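Local coordinates for protein tryptophan halogenase superfamily (Brevundimonas sp. BAL3, PDB 6FRL) that is a flavin-dependent halogenase that prefers bromination over chlorination and probably acts on aromatic substrates, at residues T148-H153 and F161-H166. Sequence-based numbering, arbitrary orientation.
Sequences TLPSPH and FDWALH
Pro150 packs against both Phe161 and Trp163, its CB over the Phe161 ring and its CD beside the indole, where the loop that follows helix 137-143 turns back past the lead-in to strand 164-168, the central strand of a three-stranded antiparallel sheet in this flavin-dependent halogenase. The compact part is a proline–phenylalanine CH-pi contact: Pro150 CB sits 4.1 Å from the centroid of the Phe161 ring and 16° off the normal. The same CB lies 3.4 Å from Phe161 O, so the proline meets both ring and backbone of Phe161. Proline suits the place because its closed ring offers CB to Phe161 and CD to Trp163 at once; CD lies 3.8 Å from Trp163 CD1, with the two side chains crossing at about a right angle. Phe161 reaches this position with CG set between its backbone N and carbonyl carbon (chi1 62°), which brings the end of the ring up to the loop. There its edge meets the carbonyl of Thr148, whose O lies near the ring plane, while Thr148 CG2 makes a looser contact with the same corner. Leu137 and Leu141 of helix 137-143 also touch this buried ring. A smaller alanine at Phe161 would probably leave a gap beneath Pro150 and deprive the Thr148 carbonyl of its aromatic edge.

Toward solvent the contact thins out. Leu149 is exposed, yet its branched tip still lays a methyl, CD2, 4.0 Å from Trp163 CZ2; beyond Pro150 the chain runs away from 161-166, and Pro152 and His153 are poorly ordered. On the inner side Trp163 is buried, its broad indole also in a cation-pi contact with Arg63, which forms a salt bridge with Asp162. The carboxylate of Asp162 curls toward the following peptide, where OD1 accepts a weak hydrogen bond from Trp163 N at 2.9 Å.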
ATOM      1  N   THR B 148       7.364  27.637   9.174  1.00 33.33           N
ATOM      2  CA  THR B 148       7.288  27.189  10.575  1.00 33.06           C
ATOM      3  C   THR B 148       7.317  25.658  10.625  1.00 32.75           C
ATOM      4  O   THR B 148       6.862  24.972   9.691  1.00 30.44           O
ATOM      5  CB  THR B 148       6.032  27.729  11.308  1.00 32.96           C
ATOM      6  OG1 THR B 148       6.145  27.498  12.705  1.00 34.39           O
ATOM      7  CG2 THR B 148       4.719  27.069  10.824  1.00 33.78           C
ATOM      8  N   LEU B 149       7.864  25.120  11.707  1.00 32.62           N
ATOM      9  CA  LEU B 149       7.790  23.681  11.935  1.00 32.81           C
ATOM     10  C   LEU B 149       6.315  23.248  12.007  1.00 30.72           C
ATOM     11  O   LEU B 149       5.538  23.908  12.672  1.00 31.92           O
ATOM     12  CB  LEU B 149       8.532  23.284  13.227  1.00 31.89           C
ATOM     13  CG  LEU B 149      10.050  23.531  13.299  1.00 34.30           C
ATOM     14  CD1 LEU B 149      10.613  22.900  14.588  1.00 34.09           C
ATOM     15  CD2 LEU B 149      10.800  23.012  12.062  1.00 34.08           C
ATOM     16  N   PRO B 150       5.922  22.170  11.301  1.00 30.61           N
ATOM     17  CA  PRO B 150       4.556  21.652  11.487  1.00 34.75           C
ATOM     18  C   PRO B 150       4.293  21.166  12.918  1.00 40.09           C
ATOM     19  O   PRO B 150       5.217  20.746  13.599  1.00 42.46           O
ATOM     20  CB  PRO B 150       4.496  20.450  10.540  1.00 31.57           C
ATOM     21  CG  PRO B 150       5.887  20.081  10.344  1.00 30.49           C
ATOM     22  CD  PRO B 150       6.679  21.342  10.353  1.00 29.28           C
ATOM     23  N   SER B 151       3.043  21.252  13.358  1.00 48.02           N
ATOM     24  CA  SER B 151       2.657  20.787  14.690  1.00 52.76           C
ATOM     25  C   SER B 151       2.806  19.290  14.768  1.00 56.44           C
ATOM     26  O   SER B 151       2.499  18.621  13.783  1.00 50.25           O
ATOM     27  CB  SER B 151       1.214  21.170  15.023  1.00 53.60           C
ATOM     28  OG  SER B 151       1.158  22.541  15.359  1.00 54.72           O
ATOM     29  N   PRO B 152       3.324  18.778  15.903  1.00 67.46           N
ATOM     30  CA  PRO B 152       3.370  17.318  16.048  1.00 75.16           C
ATOM     31  C   PRO B 152       2.020  16.612  16.163  1.00 78.21           C
ATOM     32  O   PRO B 152       1.871  15.536  15.579  1.00 77.89           O
ATOM     33  CB  PRO B 152       4.202  17.107  17.320  1.00 75.42           C
ATOM     34  CG  PRO B 152       5.012  18.331  17.458  1.00 72.26           C
ATOM     35  CD  PRO B 152       4.174  19.443  16.916  1.00 67.73           C
ATOM     36  N   HIS B 153       1.049  17.217  16.845  1.00 87.78           N
ATOM     37  CA  HIS B 153      -0.260  16.606  17.103  1.00101.98           C
ATOM     38  C   HIS B 153      -1.318  17.649  16.679  1.00100.27           C
ATOM     39  O   HIS B 153      -1.903  18.346  17.526  1.00102.06           O
ATOM     40  CB  HIS B 153      -0.374  16.226  18.595  1.00109.68           C
ATOM     41  CG  HIS B 153       0.535  15.110  19.021  1.00116.19           C
ATOM     42  ND1 HIS B 153       0.332  13.797  18.642  1.00118.10           N
ATOM     43  CD2 HIS B 153       1.632  15.099  19.823  1.00112.36           C
ATOM     44  CE1 HIS B 153       1.277  13.033  19.164  1.00113.98           C
ATOM     45  NE2 HIS B 153       2.076  13.798  19.888  1.00116.33           N
ATOM     46  N   PHE B 161       1.432  19.545   7.106  1.00 36.61           N
ATOM     47  CA  PHE B 161       2.330  19.691   5.945  1.00 34.93           C
ATOM     48  C   PHE B 161       3.684  19.107   6.350  1.00 33.13           C
ATOM     49  O   PHE B 161       3.937  18.932   7.554  1.00 34.05           O
ATOM     50  CB  PHE B 161       2.466  21.168   5.477  1.00 32.60           C
ATOM     51  CG  PHE B 161       3.058  22.098   6.515  1.00 31.12           C
ATOM     52  CD1 PHE B 161       2.296  22.544   7.578  1.00 30.96           C
ATOM     53  CD2 PHE B 161       4.369  22.550   6.416  1.00 31.33           C
ATOM     54  CE1 PHE B 161       2.829  23.425   8.523  1.00 31.08           C
ATOM     55  CE2 PHE B 161       4.912  23.408   7.383  1.00 31.19           C
ATOM     56  CZ  PHE B 161       4.130  23.849   8.430  1.00 29.46           C
ATOM     57  N   ASP B 162       4.530  18.790   5.364  1.00 31.97           N
ATOM     58  CA  ASP B 162       5.929  18.429   5.645  1.00 31.37           C
ATOM     59  C   ASP B 162       6.896  19.361   4.891  1.00 30.70           C
ATOM     60  O   ASP B 162       6.471  20.273   4.143  1.00 30.69           O
ATOM     61  CB  ASP B 162       6.145  16.933   5.378  1.00 31.12           C
ATOM     62  CG  ASP B 162       7.242  16.294   6.268  1.00 31.12           C
ATOM     63  OD1 ASP B 162       7.924  16.990   7.071  1.00 29.64           O
ATOM     64  OD2 ASP B 162       7.428  15.066   6.115  1.00 29.06           O
ATOM     65  N   TRP B 163       8.184  19.172   5.124  1.00 30.55           N
ATOM     66  CA  TRP B 163       9.210  20.044   4.543  1.00 29.52           C
ATOM     67  C   TRP B 163      10.517  19.301   4.367  1.00 28.42           C
ATOM     68  O   TRP B 163      10.757  18.276   5.016  1.00 28.80           O
ATOM     69  CB  TRP B 163       9.421  21.259   5.441  1.00 29.73           C
ATOM     70  CG  TRP B 163      10.033  20.965   6.822  1.00 29.99           C
ATOM     71  CD1 TRP B 163       9.405  20.418   7.916  1.00 28.79           C
ATOM     72  CD2 TRP B 163      11.393  21.235   7.236  1.00 29.93           C
ATOM     73  NE1 TRP B 163      10.298  20.311   8.966  1.00 29.42           N
ATOM     74  CE2 TRP B 163      11.514  20.820   8.575  1.00 28.99           C
ATOM     75  CE3 TRP B 163      12.510  21.782   6.597  1.00 28.18           C
ATOM     76  CZ2 TRP B 163      12.687  20.942   9.269  1.00 28.11           C
ATOM     77  CZ3 TRP B 163      13.700  21.901   7.310  1.00 28.56           C
ATOM     78  CH2 TRP B 163      13.775  21.489   8.618  1.00 27.98           C
ATOM     79  N   ALA B 164      11.365  19.831   3.497  1.00 28.35           N
ATOM     80  CA  ALA B 164      12.641  19.186   3.172  1.00 29.53           C
ATOM     81  C   ALA B 164      13.740  20.238   3.069  1.00 28.13           C
ATOM     82  O   ALA B 164      13.537  21.366   3.525  1.00 29.06           O
ATOM     83  CB  ALA B 164      12.509  18.363   1.869  1.00 31.05           C
ATOM     84  N   LEU B 165      14.887  19.859   2.492  1.00 27.53           N
ATOM     85  CA  LEU B 165      16.033  20.760   2.368  1.00 27.81           C
ATOM     86  C   LEU B 165      16.449  21.083   0.937  1.00 28.05           C
ATOM     87  O   LEU B 165      16.327  20.245  -0.000  1.00 27.24           O
ATOM     88  CB  LEU B 165      17.261  20.158   3.065  1.00 27.56           C
ATOM     89  CG  LEU B 165      17.100  19.577   4.457  1.00 28.55           C
ATOM     90  CD1 LEU B 165      18.462  19.101   4.974  1.00 28.24           C
ATOM     91  CD2 LEU B 165      16.458  20.603   5.371  1.00 27.59           C
ATOM     92  N   HIS B 166      16.928  22.318   0.775  1.00 28.51           N
ATOM     93  CA  HIS B 166      17.838  22.664  -0.300  1.00 29.71           C
ATOM     94  C   HIS B 166      19.200  22.618   0.368  1.00 29.98           C
ATOM     95  O   HIS B 166      19.385  23.274   1.390  1.00 29.17           O
ATOM     96  CB  HIS B 166      17.574  24.094  -0.826  1.00 30.65           C
ATOM     97  CG  HIS B 166      16.174  24.332  -1.302  1.00 29.21           C
ATOM     98  ND1 HIS B 166      15.324  25.216  -0.677  1.00 27.92           N
ATOM     99  CD2 HIS B 166      15.480  23.804  -2.346  1.00 29.48           C
ATOM    100  CE1 HIS B 166      14.164  25.225  -1.318  1.00 28.21           C
ATOM    101  NE2 HIS B 166      14.227  24.367  -2.326  1.00 27.36           N
TER